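Local structure of nuclear inclusion protein A (Tobacco vein mottling virus, 3MMG) at residues R101-V112 and S153-L164; L124-V132 and F139-K147. The protein is a 3C-type viral protease that probably works as a cysteine-type peptidase with a chymotrypsin-like fold. The protein carries 3 engineered substitutions. All coordinates share one frame; numbering follows the deposited sequence. Where two conformers were deposited one is given.

Interaction 1 (R101-V112 and S153-L164)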
loop_
_atom_site.group_PDB
_atom_site.type_symbol
_atom_site.label_atom_id
_atom_site.label_comp_id
_atom_site.label_asym_id
_atom_site.label_seq_id
_atom_site.Cartn_x
_atom_site.Cartn_y
_atom_site.Cartn_z
ATOM N N ARG A 101 -12.381 0.445 -0.263
ATOM C CA ARG A 101 -13.275 0.528 -1.430
ATOM C C ARG A 101 -12.594 1.254 -2.566
ATOM O O ARG A 101 -11.555 1.837 -2.400
ATOM C CB ARG A 101 -14.584 1.208 -1.073
ATOM C CG ARG A 101 -14.475 2.655 -0.722
ATOM C CD ARG A 101 -15.833 3.357 -0.617
ATOM N NE ARG A 101 -15.635 4.688 -0.035
ATOM C CZ ARG A 101 -15.270 5.786 -0.715
ATOM N NH1 ARG A 101 -15.064 5.759 -2.039
ATOM N NH2 ARG A 101 -15.102 6.925 -0.061
ATOM N N GLN A 102 -13.212 1.226 -3.734
ATOM C CA GLN A 102 -12.666 1.969 -4.859
ATOM C C GLN A 102 -12.958 3.474 -4.663
ATOM O O GLN A 102 -14.032 3.849 -4.167
ATOM C CB GLN A 102 -13.368 1.545 -6.138
ATOM C CG GLN A 102 -13.067 0.152 -6.637
ATOM C CD GLN A 102 -13.705 -0.041 -8.005
ATOM O OE1 GLN A 102 -14.930 -0.114 -8.114
ATOM N NE2 GLN A 102 -12.888 -0.074 -9.044
ATOM N N PRO A 103 -12.063 4.338 -5.141
ATOM C CA PRO A 103 -12.335 5.776 -5.101
ATOM C C PRO A 103 -13.408 6.159 -6.103
ATOM O O PRO A 103 -13.651 5.428 -7.075
ATOM C CB PRO A 103 -11.021 6.433 -5.554
ATOM C CG PRO A 103 -10.032 5.323 -5.806
ATOM C CD PRO A 103 -10.783 4.016 -5.803
ATOM N N THR A 104 -13.998 7.319 -5.878
ATOM C CA THR A 104 -14.912 7.912 -6.848
ATOM C C THR A 104 -14.529 9.365 -7.017
ATOM O O THR A 104 -13.727 9.898 -6.240
ATOM C CB THR A 104 -16.399 7.858 -6.412
ATOM O OG1 THR A 104 -16.668 8.920 -5.487
ATOM C CG2 THR A 104 -16.757 6.512 -5.778
ATOM N N ILE A 105 -15.121 10.013 -8.016
ATOM C CA ILE A 105 -14.823 11.430 -8.252
ATOM C C ILE A 105 -15.392 12.360 -7.176
ATOM O O ILE A 105 -15.184 13.573 -7.242
ATOM C CB ILE A 105 -15.269 11.905 -9.660
ATOM C CG1 ILE A 105 -16.772 11.706 -9.869
ATOM C CG2 ILE A 105 -14.440 11.214 -10.733
ATOM C CD1 ILE A 105 -17.280 12.436 -11.160
ATOM N N LYS A 106 -16.118 11.807 -6.200
ATOM C CA LYS A 106 -16.517 12.599 -5.036
ATOM C C LYS A 106 -15.376 12.703 -4.010
ATOM O O LYS A 106 -15.293 13.663 -3.242
ATOM C CB LYS A 106 -17.754 11.982 -4.374
ATOM C CG LYS A 106 -18.302 12.765 -3.157
ATOM C CD LYS A 106 -19.610 12.149 -2.605
ATOM C CE LYS A 106 -19.864 12.664 -1.190
ATOM N NZ LYS A 106 -21.282 12.404 -0.786
ATOM N N ASP A 107 -14.507 11.702 -3.995
ATOM C CA ASP A 107 -13.520 11.598 -2.926
ATOM C C ASP A 107 -12.406 12.621 -2.971
ATOM O O ASP A 107 -11.931 13.009 -4.043
ATOM C CB ASP A 107 -12.858 10.232 -3.000
ATOM C CG ASP A 107 -13.732 9.143 -2.424
ATOM O OD1 ASP A 107 -14.248 9.321 -1.292
ATOM O OD2 ASP A 107 -13.915 8.133 -3.124
ATOM N N ARG A 108 -11.949 12.995 -1.788
ATOM C CA ARG A 108 -10.635 13.596 -1.646
ATOM C C ARG A 108 -9.914 12.709 -0.634
ATOM O O ARG A 108 -10.559 12.042 0.193
ATOM C CB ARG A 108 -10.755 15.028 -1.119
ATOM C CG ARG A 108 -11.616 15.901 -2.059
ATOM C CD ARG A 108 -11.561 17.362 -1.684
ATOM N NE ARG A 108 -12.220 17.666 -0.409
ATOM C CZ ARG A 108 -13.522 17.940 -0.289
ATOM N NH1 ARG A 108 -14.313 17.903 -1.361
ATOM N NH2 ARG A 108 -14.045 18.248 0.898
ATOM N N VAL A 109 -8.586 12.693 -0.713
ATOM C CA VAL A 109 -7.815 11.731 0.099
ATOM C C VAL A 109 -6.725 12.383 0.941
ATOM O O VAL A 109 -6.147 13.408 0.550
ATOM C CB VAL A 109 -7.160 10.598 -0.763
ATOM C CG1 VAL A 109 -8.226 9.723 -1.438
ATOM C CG2 VAL A 109 -6.178 11.186 -1.790
ATOM N N CYS A 110 -6.480 11.798 2.125
ATOM C CA CYS A 110 -5.273 12.086 2.946
ATOM C C CYS A 110 -4.376 10.867 3.023
ATOM O O CYS A 110 -4.873 9.742 3.167
ATOM C CB CYS A 110 -5.638 12.442 4.388
ATOM S SG CYS A 110 -6.516 13.965 4.613
ATOM N N MET A 111 -3.057 11.079 2.998
ATOM C CA MET A 111 -2.142 9.974 3.203
ATOM C C MET A 111 -1.982 9.799 4.701
ATOM O O MET A 111 -1.866 10.782 5.452
ATOM C CB MET A 111 -0.820 10.253 2.499
ATOM C CG MET A 111 0.119 9.044 2.529
ATOM S SD MET A 111 1.599 9.341 1.520
ATOM C CE MET A 111 0.896 9.551 -0.109
ATOM N N VAL A 112 -1.965 8.543 5.129
ATOM C CA VAL A 112 -1.806 8.224 6.544
ATOM C C VAL A 112 -0.546 7.372 6.716
ATOM O O VAL A 112 -0.293 6.462 5.923
ATOM C CB VAL A 112 -3.017 7.459 7.070
ATOM C CG1 VAL A 112 -2.733 6.979 8.499
ATOM C CG2 VAL A 112 -4.259 8.344 7.041
ATOM N N SER A 153 1.887 3.526 1.524
ATOM C CA SER A 153 1.132 4.347 2.476
ATOM C C SER A 153 -0.319 4.437 2.031
ATOM O O SER A 153 -0.593 4.739 0.853
ATOM C CB SER A 153 1.749 5.745 2.621
ATOM O OG SER A 153 3.125 5.661 3.014
ATOM N N PRO A 154 -1.261 4.155 2.941
ATOM C CA PRO A 154 -2.669 4.280 2.541
ATOM C C PRO A 154 -3.107 5.701 2.182
ATOM O O PRO A 154 -2.689 6.675 2.818
ATOM C CB PRO A 154 -3.453 3.795 3.769
ATOM C CG PRO A 154 -2.509 3.915 4.918
ATOM C CD PRO A 154 -1.110 3.703 4.340
ATOM N N LEU A 155 -3.946 5.781 1.159
ATOM C CA LEU A 155 -4.733 6.980 0.862
ATOM C C LEU A 155 -6.147 6.760 1.345
ATOM O O LEU A 155 -6.795 5.765 0.972
ATOM C CB LEU A 155 -4.726 7.270 -0.638
ATOM C CG LEU A 155 -3.449 7.848 -1.269
ATOM C CD1 LEU A 155 -3.056 9.186 -0.632
ATOM C CD2 LEU A 155 -2.267 6.841 -1.231
ATOM N N VAL A 156 -6.605 7.673 2.187
ATOM C CA VAL A 156 -7.832 7.489 2.960
ATOM C C VAL A 156 -8.856 8.550 2.559
ATOM O O VAL A 156 -8.532 9.737 2.511
ATOM C CB VAL A 156 -7.532 7.586 4.496
ATOM C CG1 VAL A 156 -8.812 7.397 5.318
ATOM C CG2 VAL A 156 -6.510 6.531 4.902
ATOM N N SER A 157 -10.086 8.142 2.270
ATOM C CA SER A 157 -11.122 9.126 1.924
ATOM C C SER A 157 -11.505 10.004 3.130
ATOM O O SER A 157 -11.717 9.502 4.232
ATOM C CB SER A 157 -12.394 8.391 1.481
ATOM O OG SER A 157 -13.454 9.336 1.333
ATOM N N ILE A 158 -11.599 11.309 2.915
ATOM C CA ILE A 158 -12.117 12.182 3.969
ATOM C C ILE A 158 -13.651 12.230 3.978
ATOM O O ILE A 158 -14.262 12.902 4.839
ATOM C CB ILE A 158 -11.492 13.604 3.905
ATOM C CG1 ILE A 158 -11.550 14.194 2.484
ATOM C CG2 ILE A 158 -10.067 13.552 4.355
ATOM C CD1 ILE A 158 -12.908 14.704 2.008
ATOM N N ILE A 159 -14.288 11.515 3.049
ATOM C CA ILE A 159 -15.756 11.367 3.079
ATOM C C ILE A 159 -16.182 10.375 4.171
ATOM O O ILE A 159 -17.018 10.684 5.022
ATOM C CB ILE A 159 -16.326 10.906 1.705
ATOM C CG1 ILE A 159 -15.857 11.815 0.544
ATOM C CG2 ILE A 159 -17.855 10.822 1.764
ATOM C CD1 ILE A 159 -16.234 13.291 0.684
ATOM N N ASP A 160 -15.588 9.183 4.156
ATOM C CA ASP A 160 -16.020 8.102 5.050
ATOM C C ASP A 160 -14.878 7.334 5.732
ATOM O O ASP A 160 -15.125 6.310 6.404
ATOM C CB ASP A 160 -16.923 7.135 4.269
ATOM C CG ASP A 160 -16.190 6.429 3.125
ATOM O OD1 ASP A 160 -14.958 6.645 2.937
ATOM O OD2 ASP A 160 -16.872 5.692 2.379
ATOM N N GLY A 161 -13.640 7.824 5.589
ATOM C CA GLY A 161 -12.480 7.156 6.206
ATOM C C GLY A 161 -12.096 5.784 5.654
ATOM O O GLY A 161 -11.257 5.105 6.228
ATOM N N ASN A 162 -12.685 5.379 4.533
ATOM C CA ASN A 162 -12.288 4.130 3.884
ATOM C C ASN A 162 -10.907 4.269 3.236
ATOM O O ASN A 162 -10.529 5.352 2.782
ATOM C CB ASN A 162 -13.278 3.729 2.800
ATOM C CG ASN A 162 -14.596 3.151 3.352
ATOM O OD1 ASN A 162 -15.024 3.389 4.513
ATOM N ND2 ASN A 162 -15.257 2.387 2.496
ATOM N N ILE A 163 -10.169 3.164 3.196
ATOM C CA ILE A 163 -8.886 3.155 2.486
ATOM C C ILE A 163 -9.182 2.946 1.005
ATOM O O ILE A 163 -9.858 1.970 0.650
ATOM C CB ILE A 163 -7.979 2.043 3.016
ATOM C CG1 ILE A 163 -7.741 2.235 4.541
ATOM C CG2 ILE A 163 -6.663 1.975 2.215
ATOM C CD1 ILE A 163 -6.979 1.095 5.173
ATOM N N LEU A 164 -8.670 3.845 0.152
ATOM C CA LEU A 164 -9.015 3.818 -1.287
ATOM C C LEU A 164 -7.881 3.262 -2.137
ATOM O O LEU A 164 -8.096 2.864 -3.279
ATOM C CB LEU A 164 -9.361 5.206 -1.796
ATOM C CG LEU A 164 -10.476 5.958 -1.072
ATOM C CD1 LEU A 164 -10.801 7.235 -1.851
ATOM C CD2 LEU A 164 -11.715 5.105 -0.818
HETATM O O HOH W 1 2.369 4.738 5.621
#
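R101 reaches across to D160 with its guanidinium turned side-on, NE giving a hydrogen bond to OD2 (2.9 Å) and NH2 one to OD1 (3.0 Å). The first of these salt-bridging contacts uses the syn lone pair of OD2; in the second, NH2 meets OD1 from above the carboxylate plane, and N162 N approaches that oxygen from the opposite face, closing an Asx turn. NH1 and NH2 together clasp D107 end-on, so NH2 is shared between the two carboxylates, at 2.8 Å from D107 OD1. R101 CG stands between the backbone N and the carbonyl carbon (chi1 67°), and the chain runs extended to NE, which carries the guanidinium alongside L164 to the two aspartates. Each D107 oxygen has a second donor: S157 OG donates a hydrogen bond to OD1 (2.7 Å), and T104 N serves OD2. S157 OG also accepts from I159 N, an ST turn. Over the centre of the R101 guanidinium face lies L164 CD2, 3.6 Å above it, while CD1 of the same leucine packs on V109 CG1.

This network flanks two antiparallel neighbours, strands 109-112 and 154-157, which belong to the second beta-barrel of the chymotrypsin-like fold. C110 and V156 form the hydrogen-bonded pair, with N to O bonded in both directions at 2.9 Å. V112 N goes to P154 O and I158 N to R108 O. V109 CG2 and M111 CB both touch L155 CD1 on one face. One water donates to both V112 O and S153 OG, and S153 OG also bonds to Q150 O.

Interaction 2 (L124-V132 and F139-K147)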
loop_
_atom_site.group_PDB
_atom_site.type_symbol
_atom_site.label_atom_id
_atom_site.label_comp_id
_atom_site.label_asym_id
_atom_site.label_seq_id
_atom_site.Cartn_x
_atom_site.Cartn_y
_atom_site.Cartn_z
ATOM N N LEU A 124 0.363 9.717 11.690
ATOM C CA LEU A 124 0.723 10.864 10.852
ATOM C C LEU A 124 -0.321 11.004 9.755
ATOM O O LEU A 124 -0.794 10.008 9.229
ATOM C CB LEU A 124 2.103 10.650 10.229
ATOM C CG LEU A 124 3.201 10.096 11.169
ATOM C CD1 LEU A 124 4.358 9.538 10.395
ATOM C CD2 LEU A 124 3.641 11.149 12.105
ATOM N N VAL A 125 -0.694 12.235 9.424
ATOM C CA VAL A 125 -1.660 12.430 8.344
ATOM C C VAL A 125 -1.255 13.645 7.506
ATOM O O VAL A 125 -0.723 14.621 8.029
ATOM C CB VAL A 125 -3.127 12.535 8.862
ATOM C CG1 VAL A 125 -3.336 13.756 9.740
ATOM C CG2 VAL A 125 -4.104 12.561 7.689
ATOM N N SER A 126 -1.467 13.549 6.194
ATOM C CA SER A 126 -1.066 14.620 5.271
ATOM C C SER A 126 -2.215 15.586 5.018
ATOM O O SER A 126 -3.337 15.399 5.510
ATOM C CB SER A 126 -0.673 14.046 3.910
ATOM O OG SER A 126 -1.829 13.602 3.196
ATOM N N GLU A 127 -1.933 16.635 4.228
ATOM C CA GLU A 127 -3.041 17.451 3.696
ATOM C C GLU A 127 -3.895 16.593 2.777
ATOM O O GLU A 127 -3.427 15.583 2.222
ATOM C CB GLU A 127 -2.487 18.636 2.887
ATOM C CG GLU A 127 -1.989 19.802 3.727
ATOM C CD GLU A 127 -1.810 21.033 2.870
ATOM O OE1 GLU A 127 -0.829 21.087 2.092
ATOM O OE2 GLU A 127 -2.655 21.943 2.972
ATOM N N SER A 128 -5.141 17.015 2.580
ATOM C CA SER A 128 -6.031 16.258 1.685
ATOM C C SER A 128 -5.781 16.678 0.244
ATOM O O SER A 128 -5.395 17.822 -0.024
ATOM C CB SER A 128 -7.519 16.454 2.020
ATOM O OG SER A 128 -7.953 17.770 1.728
ATOM N N SER A 129 -6.056 15.765 -0.679
ATOM C CA SER A 129 -5.835 16.028 -2.095
ATOM C C SER A 129 -7.021 15.632 -2.952
ATOM O O SER A 129 -7.705 14.651 -2.686
ATOM C CB SER A 129 -4.621 15.235 -2.582
ATOM O OG SER A 129 -4.364 15.454 -3.972
ATOM N N HIS A 130 -7.228 16.404 -4.011
ATOM C CA HIS A 130 -8.123 15.996 -5.071
ATOM C C HIS A 130 -7.465 14.836 -5.792
ATOM O O HIS A 130 -6.238 14.651 -5.686
ATOM C CB HIS A 130 -8.369 17.170 -6.034
ATOM C CG HIS A 130 -8.736 18.423 -5.314
ATOM N ND1 HIS A 130 -9.907 18.546 -4.592
ATOM C CD2 HIS A 130 -8.071 19.591 -5.156
ATOM C CE1 HIS A 130 -9.958 19.743 -4.038
ATOM N NE2 HIS A 130 -8.843 20.388 -4.341
ATOM N N ILE A 131 -8.282 14.054 -6.499
ATOM C CA ILE A 131 -7.757 12.882 -7.242
ATOM C C ILE A 131 -8.291 12.845 -8.655
ATOM O O ILE A 131 -9.363 13.411 -8.930
ATOM C CB ILE A 131 -8.045 11.568 -6.512
ATOM C CG1 ILE A 131 -9.556 11.349 -6.319
ATOM C CG2 ILE A 131 -7.390 11.623 -5.098
ATOM C CD1 ILE A 131 -9.945 9.954 -5.764
ATOM N N VAL A 132 -7.523 12.217 -9.549
ATOM C CA VAL A 132 -7.936 12.109 -10.957
ATOM C C VAL A 132 -7.509 10.744 -11.478
ATOM O O VAL A 132 -6.322 10.415 -11.417
ATOM C CB VAL A 132 -7.292 13.216 -11.841
ATOM C CG1 VAL A 132 -7.721 13.037 -13.331
ATOM C CG2 VAL A 132 -7.621 14.615 -11.346
ATOM N N PHE A 139 -4.470 3.316 -11.569
ATOM C CA PHE A 139 -3.780 4.438 -10.938
ATOM C C PHE A 139 -4.660 5.682 -10.873
ATOM O O PHE A 139 -5.397 5.985 -11.815
ATOM C CB PHE A 139 -2.490 4.819 -11.684
ATOM C CG PHE A 139 -1.400 3.787 -11.618
ATOM C CD1 PHE A 139 -0.733 3.518 -10.406
ATOM C CD2 PHE A 139 -1.024 3.087 -12.763
ATOM C CE1 PHE A 139 0.304 2.535 -10.347
ATOM C CE2 PHE A 139 0.006 2.107 -12.710
ATOM C CZ PHE A 139 0.660 1.836 -11.493
ATOM N N TRP A 140 -4.559 6.406 -9.762
ATOM C CA TRP A 140 -5.178 7.722 -9.622
ATOM C C TRP A 140 -4.127 8.741 -9.228
ATOM O O TRP A 140 -3.312 8.491 -8.321
ATOM C CB TRP A 140 -6.218 7.704 -8.505
ATOM C CG TRP A 140 -7.442 6.901 -8.799
ATOM C CD1 TRP A 140 -7.541 5.533 -8.887
ATOM C CD2 TRP A 140 -8.763 7.415 -8.988
ATOM N NE1 TRP A 140 -8.847 5.172 -9.140
ATOM C CE2 TRP A 140 -9.616 6.303 -9.211
ATOM C CE3 TRP A 140 -9.317 8.719 -8.995
ATOM C CZ2 TRP A 140 -11.004 6.447 -9.434
ATOM C CZ3 TRP A 140 -10.694 8.865 -9.227
ATOM C CH2 TRP A 140 -11.525 7.717 -9.414
ATOM N N GLN A 141 -4.159 9.891 -9.863
ATOM C CA GLN A 141 -3.223 10.956 -9.518
ATOM C C GLN A 141 -3.602 11.619 -8.176
ATOM O O GLN A 141 -4.798 11.775 -7.851
ATOM C CB GLN A 141 -3.178 12.011 -10.631
ATOM C CG GLN A 141 -2.034 13.013 -10.458
ATOM C CD GLN A 141 -1.883 13.959 -11.641
ATOM O OE1 GLN A 141 -2.639 13.876 -12.608
ATOM N NE2 GLN A 141 -0.901 14.848 -11.568
ATOM N N HIS A 142 -2.582 12.004 -7.412
ATOM C CA HIS A 142 -2.781 12.829 -6.227
ATOM C C HIS A 142 -1.634 13.836 -6.142
ATOM O O HIS A 142 -0.620 13.702 -6.853
ATOM C CB HIS A 142 -2.905 11.957 -4.939
ATOM C CG HIS A 142 -1.621 11.311 -4.499
ATOM N ND1 HIS A 142 -0.675 11.981 -3.755
ATOM C CD2 HIS A 142 -1.150 10.048 -4.655
ATOM C CE1 HIS A 142 0.338 11.171 -3.498
ATOM N NE2 HIS A 142 0.081 9.994 -4.039
ATOM N N TRP A 143 -1.823 14.853 -5.300
ATOM C CA TRP A 143 -0.860 15.952 -5.166
ATOM C C TRP A 143 -0.185 16.084 -3.786
ATOM O O TRP A 143 0.293 17.170 -3.443
ATOM C CB TRP A 143 -1.510 17.272 -5.598
ATOM C CG TRP A 143 -1.680 17.340 -7.106
ATOM C CD1 TRP A 143 -0.821 17.924 -8.003
ATOM C CD2 TRP A 143 -2.749 16.775 -7.884
ATOM N NE1 TRP A 143 -1.298 17.763 -9.287
ATOM C CE2 TRP A 143 -2.474 17.058 -9.242
ATOM C CE3 TRP A 143 -3.908 16.058 -7.567
ATOM C CZ2 TRP A 143 -3.332 16.658 -10.276
ATOM C CZ3 TRP A 143 -4.772 15.659 -8.603
ATOM C CH2 TRP A 143 -4.464 15.958 -9.942
ATOM N N ILE A 144 -0.123 14.987 -3.028
ATOM C CA ILE A 144 0.491 14.987 -1.692
ATOM C C ILE A 144 1.988 14.720 -1.851
ATOM O O ILE A 144 2.384 13.756 -2.503
ATOM C CB ILE A 144 -0.143 13.906 -0.773
ATOM C CG1 ILE A 144 -1.664 14.132 -0.647
ATOM C CG2 ILE A 144 0.558 13.875 0.630
ATOM C CD1 ILE A 144 -2.474 12.916 -0.174
ATOM N N THR A 145 2.793 15.594 -1.261
ATOM C CA THR A 145 4.253 15.431 -1.227
ATOM C C THR A 145 4.655 14.050 -0.692
ATOM O O THR A 145 4.204 13.636 0.379
ATOM C CB THR A 145 4.908 16.564 -0.383
ATOM O OG1 THR A 145 4.710 17.815 -1.047
ATOM C CG2 THR A 145 6.420 16.318 -0.174
ATOM N N THR A 146 5.515 13.360 -1.453
ATOM C CA THR A 146 6.051 12.076 -1.039
ATOM C C THR A 146 7.558 11.992 -1.290
ATOM O O THR A 146 8.099 12.657 -2.182
ATOM C CB THR A 146 5.394 10.918 -1.813
ATOM O OG1 THR A 146 5.537 11.173 -3.212
ATOM C CG2 THR A 146 3.937 10.836 -1.521
ATOM N N LYS A 147 8.209 11.160 -0.499
ATOM C CA LYS A 147 9.626 10.858 -0.654
ATOM C C LYS A 147 9.710 9.393 -1.057
ATOM O O LYS A 147 8.777 8.632 -0.778
ATOM C CB LYS A 147 10.303 11.010 0.702
ATOM C CG LYS A 147 10.481 12.410 1.223
ATOM C CD LYS A 147 11.378 12.288 2.440
ATOM C CE LYS A 147 12.080 13.593 2.809
ATOM N NZ LYS A 147 13.308 13.275 3.613
#
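W143 lies along the chain of S129 to V132 and presents the edge of its indole to it. Its CB is near S129 OG, and with CG opposite the carbonyl carbon (chi1 -73°) the six-membered ring runs back past that serine. CE3 then lies 3.3 Å from H130 O, in the ring plane; CZ3 is also close to this carbonyl, and CH2 ends against V132 CG2 at 3.7 Å. Q141 CG rests over one face, offset toward the rim, so the flat side is backed by the residue two places earlier.

The backbone of W143 is fixed from the same place. Its N donates to S129 OG (2.9 Å, 161° at the hydrogen), and that hydroxyl donates in turn to H130 O at 2.7 Å, in the carbonyl plane on a lone pair. Beyond this, V132 and Q141 form an antiparallel hydrogen-bonded pair, Q141 N to V132 O being the shorter bond at 2.7 Å. I131 CD1 meets W140 CE3 at 3.5 Å. Toward the other end, I144 CG2 and CD1 nestle against S126. Just past the hairpin, T146 OG1 hydrogen-bonds a polar side chain of the bound peptide, so the segment runs on into the substrate site.

The two segments are the arms of a beta hairpin in the second barrel. Strand 121-133 has strand 109-116 as its other neighbour, and strand 139-142 has strand 177-181, whose F179 ring meets that of W140 with the planes nearly parallel.

Coming from the N terminus, the chain lays down 101-112, turns back along strand 121-133, and turns again into strand 139-142. Interaction 2 closes this short second hairpin, with only six residues between its segments. The chain then runs on to 153-164, where interaction 1 closes a longer loop of 40 residues that contains all of interaction 2. The two meet where strands 109-116 and 121-133 pair: V109 O and S129 N probably hydrogen-bond, as do M111 N and S126 OG. Strands 109-116 and 154-157 are the first and last in the order of the sheet, and their pairing closes it into a barrel, while interaction 2 joins its second and third strands.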